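Long-range contacts in cyclodipeptide synthase, BtCDPS (Bacillus thermoamylovorans, PDB 6ZTU), which probably acts as an aminoacyltransferase, as cyclodipeptide synthases do when they join two aminoacyl groups, usually delivered by tRNA, into a cyclic dipeptide: residues F116-Y122 and A188-G192; N18-Y23 and D221-I226; S53-V59 and L101-R106. All coordinates share one frame; numbering follows the deposited sequence.

Contact 1 of 3, residues F116-Y122 and A188-G192; sequences FKNNKIY and ASILG
The backbones of 116-122 and 188-192 come nearest where Ile121, in the first turn of helix 120-135, faces Ile190, in the last turn of helix 167-191, their CA atoms 5.3 Å apart. The start of one helix is thus set against the end of another, and Asn119 serves both. Its ND2 donates to the carbonyl O of Ile190 at 3.0 Å, a bond that falls on a lone pair in the carbonyl plane but is bent at the hydrogen (133°), the oxygen lying tilted out of the plane of the donating amide. Its OD1, meanwhile, caps the helix that begins here by accepting from Tyr122 N at 2.8 Å, nearly straight at 169°. With CG anti to the backbone N (chi1 176°), the amide swings back over the first turn, where OD1 meets the helix that starts here and ND2 the end of helix 167-191; two bonds therefore fix its rotation. Just before it, a type I turn from Phe116 to Asn119 brings the chain round.

Ile190 makes the largest single contribution to the buried surface. Its CG2 branch touches CD1 of Phe116 at 3.6 Å, while CG1 slides past CG2 of Ile121, the two side chains running in opposite directions at 3.7 Å. The terminal CD1 of Ile190 arrives at the edge of the Tyr122 ring, near its plane, 4.0 Å from Tyr122 CD1. Leu191 adds its CD2 methyl, 3.7 Å from CZ of Phe116. The Phe116 ring also meets Phe183 edge-to-face, and Tyr122 OH bonds to Ala179 O, so both aromatic residues reach helix 167-191 a second time. The whole is a classic asparagine N-cap, with the capping amide turned also to a carbonyl at the C-terminal end of a neighbouring helix.

Contact 2 of 3, residues N18-Y23 and D221-I226; sequences NCEKIY and DNQGYI
Asp221 and Asn222 carry the chain beneath Ile22. The methyl Ile22 CD1 rests 3.5 Å from Asn222 C. Ile22 CG1 stands anti to its own carbonyl carbon (chi1 -64°), and the extended chain beyond it sets Ile22 CD1 against the peptide backbone, again 3.6 Å from Gln223 C. At Gly224 the backbones come closest: Gly224 CA is 4.1 Å from Cys19 CA, and a side chain on the glycine would run into that atom. Next, Tyr225 N donates to Cys19 SG at 3.3 Å, fairly straight at 161°, while Tyr225 OH bonds elsewhere, to Arg202 O. An alanine in place of Cys19 would remove the sulfur and is likely to leave this buried N-H without that acceptor and a gap over Gly224 CA. The side chains of Ile226 and Tyr23 then cross at about a right angle, Ile226 CD1 4.1 Å from Tyr23 CD1. The helical segment 18-23 thus crosses strand segment 223-226 at 93°, the two axes 6.9 Å apart, a nearly perpendicular helix-on-sheet packing in which a glycine of the strand admits the helix backbone.

Contact 3 of 3, residues S53-V59 and L101-R106; sequences SKNFKNV and LRKNGR
Arg106 lays its guanidinium across Val59, whose CG2 methyl sits over one face, offset toward the rim, 4.0 Å from NH1. The edge of the same group is turned to three backbone carbonyls where helix 42-55 gives way to strand 58-63. NH2 donates to Ser53 O at 2.7 Å and to Phe56 O at 2.8 Å. The Phe56 bond comes in nearly along the C=O axis (178°), whereas the Ser53 bond approaches its carbonyl from an angle of 121°. NH1 reaches Lys57 O at 2.8 Å from well above the plane of that carbonyl, 61° out of it, although the oxygen itself lies close to the guanidinium plane. A water accepts from both NH1 and Val59 N, adding a bridge to the backbone of Val59. Arg106 CG lies 3.6 Å from Ser53 OG, and the bend at chi2 beyond it turns the rest of the chain toward the carbonyls.

Asn104 packs beside the same serine, its OD1 3.3 Å from Ser53 CB. The hydrogen bonds of Ser53 OG and Asn104 ND2 are made elsewhere: the hydroxyl bonds to Ile49 O, the amide nitrogen to Ala100 O and to Asp50 OD1. Gly105, at positive phi, is the C' residue of the Schellman motif that ends helix 79-103 and leads the chain directly into Arg106. More deeply set, Leu101 CD2 approaches Val59 CG1 obliquely.

One cation is therefore gripped by neutral carbonyls, with no carboxylate among its partners across this contact; its charge is probably offset by the negative ends of several peptide dipoles, and its hydrogen bonds hold the connection between helix and strand in a defined shape.

In the fold
The three contacts show chemistry following position around one mixed sheet. Contact 2 is the buried one, a helix laid on a strand with a single sulfur-accepted bond amid close backbone packing. Contacts 1 and 3 are partly buried and join helix ends to connecting segments, the first through an asparagine amide and apolar side chains, aromatic and aliphatic, the second through a charged guanidinium. Contacts 2 and 3 reach the same sheet and meet where Tyr23 packs against Phe56. Contacts 1 and 2 are joined by probable hydrogen bonds from Ala188 to Gln223 and between Ser189 and Asn222, whereas contacts 1 and 3 do not touch. Along the chain, contact 2 encloses both others.

Contact 1 of 3, residues F116-Y122 and A188-G192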
loop_
_atom_site.group_PDB
_atom_site.type_symbol
_atom_site.label_atom_id
_atom_site.label_comp_id
_atom_site.label_asym_id
_atom_site.label_seq_id
_atom_site.Cartn_x
_atom_site.Cartn_y
_atom_site.Cartn_z
ATOM N N PHE A 116 -1.285 -10.339 9.783
ATOM C CA PHE A 116 -1.979 -9.695 10.897
ATOM C C PHE A 116 -3.349 -10.321 11.159
ATOM O O PHE A 116 -4.217 -9.699 11.762
ATOM C CB PHE A 116 -2.076 -8.185 10.650
ATOM C CG PHE A 116 -0.730 -7.528 10.606
ATOM C CD1 PHE A 116 -0.176 -6.982 11.750
ATOM C CD2 PHE A 116 0.032 -7.555 9.439
ATOM C CE1 PHE A 116 1.095 -6.416 11.727
ATOM C CE2 PHE A 116 1.299 -6.988 9.406
ATOM C CZ PHE A 116 1.835 -6.429 10.547
ATOM N N LYS A 117 -3.530 -11.582 10.773
ATOM C CA LYS A 117 -4.796 -12.266 11.010
ATOM C C LYS A 117 -5.081 -12.463 12.495
ATOM O O LYS A 117 -6.238 -12.667 12.871
ATOM C CB LYS A 117 -4.799 -13.617 10.285
ATOM C CG LYS A 117 -5.025 -13.486 8.772
ATOM C CD LYS A 117 -4.816 -14.807 8.045
ATOM C CE LYS A 117 -3.902 -14.633 6.836
ATOM N NZ LYS A 117 -3.149 -15.891 6.533
ATOM N N ASN A 118 -4.057 -12.407 13.345
ATOM C CA ASN A 118 -4.237 -12.518 14.786
ATOM C C ASN A 118 -4.137 -11.171 15.490
ATOM O O ASN A 118 -3.969 -11.125 16.711
ATOM C CB ASN A 118 -3.216 -13.503 15.353
ATOM C CG ASN A 118 -3.457 -14.906 14.866
ATOM O OD1 ASN A 118 -4.331 -15.603 15.374
ATOM N ND2 ASN A 118 -2.720 -15.314 13.843
ATOM N N ASN A 119 -4.254 -10.076 14.745
ATOM C CA ASN A 119 -4.156 -8.720 15.268
ATOM C C ASN A 119 -5.572 -8.167 15.310
ATOM O O ASN A 119 -6.270 -8.180 14.290
ATOM C CB ASN A 119 -3.225 -7.889 14.371
ATOM C CG ASN A 119 -3.137 -6.422 14.769
ATOM O OD1 ASN A 119 -4.061 -5.636 14.531
ATOM N ND2 ASN A 119 -1.995 -6.033 15.325
ATOM N N LYS A 120 -6.013 -7.734 16.494
ATOM C CA LYS A 120 -7.395 -7.300 16.661
ATOM C C LYS A 120 -7.680 -6.029 15.873
ATOM O O LYS A 120 -8.792 -5.849 15.366
ATOM C CB LYS A 120 -7.718 -7.079 18.138
ATOM C CG LYS A 120 -9.178 -6.720 18.405
ATOM C CD LYS A 120 -9.575 -6.968 19.858
ATOM C CE LYS A 120 -11.058 -6.716 20.101
ATOM N NZ LYS A 120 -11.356 -5.276 20.284
ATOM N N ILE A 121 -6.708 -5.122 15.780
ATOM C CA ILE A 121 -6.973 -3.886 15.051
ATOM C C ILE A 121 -7.159 -4.182 13.571
ATOM O O ILE A 121 -8.115 -3.701 12.944
ATOM C CB ILE A 121 -5.857 -2.847 15.267
ATOM C CG1 ILE A 121 -5.510 -2.685 16.755
ATOM C CG2 ILE A 121 -6.272 -1.506 14.644
ATOM C CD1 ILE A 121 -6.637 -2.168 17.597
ATOM N N TYR A 122 -6.250 -4.970 12.987
ATOM C CA TYR A 122 -6.377 -5.299 11.572
ATOM C C TYR A 122 -7.724 -5.954 11.291
ATOM O O TYR A 122 -8.411 -5.605 10.318
ATOM C CB TYR A 122 -5.234 -6.220 11.111
ATOM C CG TYR A 122 -5.442 -6.621 9.670
ATOM C CD1 TYR A 122 -4.955 -5.834 8.632
ATOM C CD2 TYR A 122 -6.189 -7.755 9.346
ATOM C CE1 TYR A 122 -5.181 -6.180 7.305
ATOM C CE2 TYR A 122 -6.435 -8.100 8.023
ATOM C CZ TYR A 122 -5.930 -7.309 7.009
ATOM O OH TYR A 122 -6.153 -7.663 5.689
ATOM N N ALA A 188 -0.719 2.687 11.663
ATOM C CA ALA A 188 0.015 2.964 12.898
ATOM C C ALA A 188 -0.524 2.125 14.049
ATOM O O ALA A 188 0.246 1.513 14.805
ATOM C CB ALA A 188 -0.060 4.449 13.252
ATOM N N SER A 189 -1.848 2.094 14.202
ATOM C CA SER A 189 -2.449 1.379 15.319
ATOM C C SER A 189 -2.328 -0.125 15.149
ATOM O O SER A 189 -2.161 -0.844 16.145
ATOM C CB SER A 189 -3.910 1.784 15.466
ATOM O OG SER A 189 -4.005 3.096 15.998
ATOM N N ILE A 190 -2.403 -0.624 13.910
ATOM C CA ILE A 190 -2.175 -2.059 13.676
ATOM C C ILE A 190 -0.764 -2.455 14.103
ATOM O O ILE A 190 -0.554 -3.488 14.763
ATOM C CB ILE A 190 -2.419 -2.411 12.195
ATOM C CG1 ILE A 190 -3.899 -2.267 11.848
ATOM C CG2 ILE A 190 -1.906 -3.834 11.872
ATOM C CD1 ILE A 190 -4.128 -2.289 10.330
ATOM N N LEU A 191 0.230 -1.649 13.718
ATOM C CA LEU A 191 1.620 -2.011 13.977
ATOM C C LEU A 191 2.073 -1.664 15.393
ATOM O O LEU A 191 3.016 -2.290 15.901
ATOM C CB LEU A 191 2.536 -1.326 12.963
ATOM C CG LEU A 191 2.434 -1.840 11.522
ATOM C CD1 LEU A 191 2.959 -0.773 10.571
ATOM C CD2 LEU A 191 3.225 -3.124 11.372
ATOM N N GLY A 192 1.430 -0.705 16.041
ATOM C CA GLY A 192 1.792 -0.308 17.381
ATOM C C GLY A 192 2.657 0.930 17.484
ATOM O O GLY A 192 3.404 1.060 18.458
#

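Contact 2 of 3, residues N18-Y23 and D221-I226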
loop_
_atom_site.group_PDB
_atom_site.type_symbol
_atom_site.label_atom_id
_atom_site.label_comp_id
_atom_site.label_asym_id
_atom_site.label_seq_id
_atom_site.Cartn_x
_atom_site.Cartn_y
_atom_site.Cartn_z
ATOM N N ASN A 18 -3.867 17.067 8.430
ATOM C CA ASN A 18 -3.519 16.147 9.509
ATOM C C ASN A 18 -2.382 15.220 9.092
ATOM O O ASN A 18 -1.464 14.951 9.884
ATOM C CB ASN A 18 -4.749 15.349 9.931
ATOM C CG ASN A 18 -4.518 14.575 11.223
ATOM O OD1 ASN A 18 -4.476 13.342 11.232
ATOM N ND2 ASN A 18 -4.361 15.297 12.318
ATOM N N CYS A 19 -2.411 14.732 7.844
ATOM C CA CYS A 19 -1.316 13.894 7.368
ATOM C C CYS A 19 -0.008 14.672 7.385
ATOM O O CYS A 19 1.058 14.122 7.697
ATOM C CB CYS A 19 -1.605 13.368 5.957
ATOM S SG CYS A 19 -3.190 12.551 5.744
ATOM N N GLU A 20 -0.077 15.964 7.063
ATOM C CA GLU A 20 1.115 16.802 7.086
ATOM C C GLU A 20 1.690 16.903 8.493
ATOM O O GLU A 20 2.911 16.862 8.670
ATOM C CB GLU A 20 0.782 18.193 6.551
ATOM C CG GLU A 20 1.969 19.126 6.496
ATOM C CD GLU A 20 1.587 20.494 5.969
ATOM O OE1 GLU A 20 0.464 20.966 6.257
ATOM O OE2 GLU A 20 2.411 21.092 5.250
ATOM N N LYS A 21 0.820 17.053 9.498
ATOM C CA LYS A 21 1.284 17.116 10.883
ATOM C C LYS A 21 1.978 15.821 11.278
ATOM O O LYS A 21 3.061 15.833 11.878
ATOM C CB LYS A 21 0.113 17.403 11.828
ATOM C CG LYS A 21 -0.517 18.781 11.661
ATOM C CD LYS A 21 -1.880 18.862 12.335
ATOM C CE LYS A 21 -2.270 20.311 12.591
ATOM N NZ LYS A 21 -1.149 21.092 13.206
ATOM N N ILE A 22 1.367 14.682 10.934
ATOM C CA ILE A 22 1.960 13.395 11.283
ATOM C C ILE A 22 3.285 13.206 10.563
ATOM O O ILE A 22 4.260 12.709 11.135
ATOM C CB ILE A 22 0.975 12.253 10.967
ATOM C CG1 ILE A 22 -0.260 12.390 11.848
ATOM C CG2 ILE A 22 1.664 10.904 11.139
ATOM C CD1 ILE A 22 -1.428 11.517 11.410
ATOM N N TYR A 23 3.339 13.604 9.290
ATOM C CA TYR A 23 4.587 13.525 8.539
ATOM C C TYR A 23 5.674 14.373 9.190
ATOM O O TYR A 23 6.823 13.937 9.321
ATOM C CB TYR A 23 4.353 13.970 7.093
ATOM C CG TYR A 23 5.608 14.338 6.357
ATOM C CD1 TYR A 23 6.532 13.371 6.006
ATOM C CD2 TYR A 23 5.869 15.658 6.006
ATOM C CE1 TYR A 23 7.683 13.698 5.332
ATOM C CE2 TYR A 23 7.022 15.993 5.330
ATOM C CZ TYR A 23 7.926 15.012 4.995
ATOM O OH TYR A 23 9.084 15.327 4.317
ATOM N N ASP A 221 -7.207 8.827 13.664
ATOM C CA ASP A 221 -6.697 10.176 13.895
ATOM C C ASP A 221 -5.182 10.239 13.842
ATOM O O ASP A 221 -4.618 11.309 13.580
ATOM C CB ASP A 221 -7.161 10.690 15.261
ATOM C CG ASP A 221 -8.628 11.003 15.301
ATOM O OD1 ASP A 221 -9.243 11.160 14.227
ATOM O OD2 ASP A 221 -9.174 11.096 16.424
ATOM N N ASN A 222 -4.505 9.120 14.116
ATOM C CA ASN A 222 -3.050 9.043 14.123
ATOM C C ASN A 222 -2.489 8.456 12.834
ATOM O O ASN A 222 -1.319 8.054 12.806
ATOM C CB ASN A 222 -2.562 8.205 15.313
ATOM C CG ASN A 222 -2.979 6.754 15.201
ATOM O OD1 ASN A 222 -3.918 6.421 14.467
ATOM N ND2 ASN A 222 -2.292 5.878 15.934
ATOM N N GLN A 223 -3.294 8.401 11.775
ATOM C CA GLN A 223 -2.900 7.813 10.501
ATOM C C GLN A 223 -2.913 8.888 9.420
ATOM O O GLN A 223 -3.874 9.653 9.322
ATOM C CB GLN A 223 -3.852 6.668 10.130
ATOM C CG GLN A 223 -3.415 5.892 8.884
ATOM C CD GLN A 223 -2.145 5.094 9.125
ATOM O OE1 GLN A 223 -1.750 4.867 10.270
ATOM N NE2 GLN A 223 -1.497 4.668 8.049
ATOM N N GLY A 224 -1.844 8.935 8.614
ATOM C CA GLY A 224 -1.783 9.819 7.467
ATOM C C GLY A 224 -1.378 9.067 6.213
ATOM O O GLY A 224 -0.992 7.895 6.251
ATOM N N TYR A 225 -1.462 9.774 5.085
ATOM C CA TYR A 225 -1.061 9.262 3.781
ATOM C C TYR A 225 -0.251 10.336 3.083
ATOM O O TYR A 225 -0.661 11.500 3.076
ATOM C CB TYR A 225 -2.289 8.903 2.930
ATOM C CG TYR A 225 -1.965 8.295 1.574
ATOM C CD1 TYR A 225 -1.881 6.915 1.418
ATOM C CD2 TYR A 225 -1.761 9.103 0.445
ATOM C CE1 TYR A 225 -1.587 6.349 0.169
ATOM C CE2 TYR A 225 -1.469 8.538 -0.810
ATOM C CZ TYR A 225 -1.398 7.163 -0.936
ATOM O OH TYR A 225 -1.113 6.591 -2.172
ATOM N N ILE A 226 0.887 9.968 2.499
ATOM C CA ILE A 226 1.691 10.937 1.759
ATOM C C ILE A 226 2.034 10.395 0.385
ATOM O O ILE A 226 2.292 9.200 0.213
ATOM C CB ILE A 226 2.983 11.345 2.508
ATOM C CG1 ILE A 226 3.892 10.135 2.775
ATOM C CG2 ILE A 226 2.641 12.113 3.777
ATOM C CD1 ILE A 226 5.205 10.514 3.395
#

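Contact 3 of 3, residues S53-V59 and L101-R106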
loop_
_atom_site.group_PDB
_atom_site.type_symbol
_atom_site.label_atom_id
_atom_site.label_comp_id
_atom_site.label_asym_id
_atom_site.label_seq_id
_atom_site.Cartn_x
_atom_site.Cartn_y
_atom_site.Cartn_z
ATOM N N SER A 53 15.110 6.318 6.068
ATOM C CA SER A 53 16.028 6.121 7.184
ATOM C C SER A 53 16.639 7.436 7.641
ATOM O O SER A 53 16.984 7.581 8.818
ATOM C CB SER A 53 17.134 5.139 6.788
ATOM O OG SER A 53 16.614 3.863 6.473
ATOM N N LYS A 54 16.791 8.400 6.728
ATOM C CA LYS A 54 17.345 9.691 7.118
ATOM C C LYS A 54 16.315 10.570 7.799
ATOM O O LYS A 54 16.673 11.398 8.639
ATOM C CB LYS A 54 17.914 10.419 5.900
ATOM C CG LYS A 54 19.414 10.261 5.742
ATOM C CD LYS A 54 19.833 8.792 5.802
ATOM C CE LYS A 54 21.343 8.653 5.689
ATOM N NZ LYS A 54 21.882 9.664 4.735
ATOM N N ASN A 55 15.039 10.391 7.472
ATOM C CA ASN A 55 14.005 11.322 7.888
ATOM C C ASN A 55 13.193 10.851 9.087
ATOM O O ASN A 55 12.799 11.684 9.909
ATOM C CB ASN A 55 13.053 11.597 6.718
ATOM C CG ASN A 55 13.598 12.643 5.757
ATOM O OD1 ASN A 55 13.429 13.841 5.971
ATOM N ND2 ASN A 55 14.248 12.193 4.694
ATOM N N PHE A 56 12.928 9.556 9.220
ATOM C CA PHE A 56 11.945 9.079 10.181
ATOM C C PHE A 56 12.586 8.319 11.336
ATOM O O PHE A 56 13.612 7.657 11.173
ATOM C CB PHE A 56 10.918 8.176 9.490
ATOM C CG PHE A 56 9.984 8.926 8.597
ATOM C CD1 PHE A 56 10.331 9.205 7.283
ATOM C CD2 PHE A 56 8.777 9.393 9.086
ATOM C CE1 PHE A 56 9.470 9.917 6.461
ATOM C CE2 PHE A 56 7.917 10.101 8.275
ATOM C CZ PHE A 56 8.267 10.364 6.957
ATOM N N LYS A 57 11.937 8.400 12.502
ATOM C CA LYS A 57 12.406 7.657 13.669
ATOM C C LYS A 57 12.292 6.152 13.453
ATOM O O LYS A 57 13.188 5.389 13.836
ATOM C CB LYS A 57 11.616 8.079 14.907
ATOM C CG LYS A 57 11.825 9.526 15.305
ATOM C CD LYS A 57 11.071 9.839 16.586
ATOM C CE LYS A 57 10.857 11.337 16.748
ATOM N NZ LYS A 57 10.221 11.644 18.059
ATOM N N ASN A 58 11.204 5.711 12.830
ATOM C CA ASN A 58 10.919 4.301 12.626
ATOM C C ASN A 58 10.453 4.095 11.198
ATOM O O ASN A 58 9.687 4.910 10.674
ATOM C CB ASN A 58 9.833 3.811 13.587
ATOM C CG ASN A 58 10.178 4.080 15.029
ATOM O OD1 ASN A 58 10.907 3.311 15.648
ATOM N ND2 ASN A 58 9.657 5.174 15.572
ATOM N N VAL A 59 10.899 2.994 10.594
ATOM C CA VAL A 59 10.633 2.652 9.203
ATOM C C VAL A 59 10.133 1.214 9.146
ATOM O O VAL A 59 10.763 0.310 9.707
ATOM C CB VAL A 59 11.899 2.792 8.338
ATOM C CG1 VAL A 59 11.618 2.378 6.908
ATOM C CG2 VAL A 59 12.478 4.208 8.427
ATOM N N LEU A 101 17.604 -1.726 4.313
ATOM C CA LEU A 101 17.447 -1.538 5.749
ATOM C C LEU A 101 18.745 -1.869 6.475
ATOM O O LEU A 101 19.228 -1.082 7.299
ATOM C CB LEU A 101 16.293 -2.394 6.262
ATOM C CG LEU A 101 14.908 -1.860 5.871
ATOM C CD1 LEU A 101 13.838 -2.926 6.114
ATOM C CD2 LEU A 101 14.586 -0.574 6.622
ATOM N N ARG A 102 19.342 -3.016 6.145
ATOM C CA ARG A 102 20.602 -3.402 6.772
ATOM C C ARG A 102 21.692 -2.374 6.492
ATOM O O ARG A 102 22.436 -1.985 7.399
ATOM C CB ARG A 102 21.021 -4.789 6.283
ATOM C CG ARG A 102 22.391 -5.229 6.774
ATOM C CD ARG A 102 22.564 -6.737 6.653
ATOM N NE ARG A 102 21.940 -7.279 5.448
ATOM C CZ ARG A 102 22.502 -7.274 4.240
ATOM N NH1 ARG A 102 23.707 -6.747 4.065
ATOM N NH2 ARG A 102 21.854 -7.791 3.200
ATOM N N LYS A 103 21.774 -1.897 5.248
ATOM C CA LYS A 103 22.738 -0.860 4.893
ATOM C C LYS A 103 22.608 0.366 5.788
ATOM O O LYS A 103 23.611 1.007 6.126
ATOM C CB LYS A 103 22.553 -0.476 3.423
ATOM C CG LYS A 103 23.498 0.593 2.915
ATOM C CD LYS A 103 23.202 0.918 1.456
ATOM C CE LYS A 103 21.942 1.763 1.319
ATOM N NZ LYS A 103 21.544 1.971 -0.109
ATOM N N ASN A 104 21.383 0.709 6.188
ATOM C CA ASN A 104 21.136 1.873 7.027
ATOM C C ASN A 104 21.174 1.564 8.515
ATOM O O ASN A 104 20.811 2.429 9.317
ATOM C CB ASN A 104 19.773 2.488 6.687
ATOM C CG ASN A 104 19.791 3.255 5.391
ATOM O OD1 ASN A 104 20.062 4.453 5.385
ATOM N ND2 ASN A 104 19.468 2.581 4.286
ATOM N N GLY A 105 21.571 0.357 8.905
ATOM C CA GLY A 105 21.574 0.011 10.315
ATOM C C GLY A 105 20.200 -0.062 10.935
ATOM O O GLY A 105 20.060 0.169 12.138
ATOM N N ARG A 106 19.182 -0.397 10.145
ATOM C CA ARG A 106 17.791 -0.412 10.576
ATOM C C ARG A 106 17.304 -1.833 10.823
ATOM O O ARG A 106 17.746 -2.782 10.168
ATOM C CB ARG A 106 16.896 0.233 9.511
ATOM C CG ARG A 106 17.093 1.725 9.330
ATOM C CD ARG A 106 16.262 2.470 10.332
ATOM N NE ARG A 106 16.423 3.916 10.229
ATOM C CZ ARG A 106 15.680 4.783 10.903
ATOM N NH1 ARG A 106 14.744 4.339 11.727
ATOM N NH2 ARG A 106 15.884 6.084 10.772
HETATM O O HOH W 1 13.394 1.669 12.037
#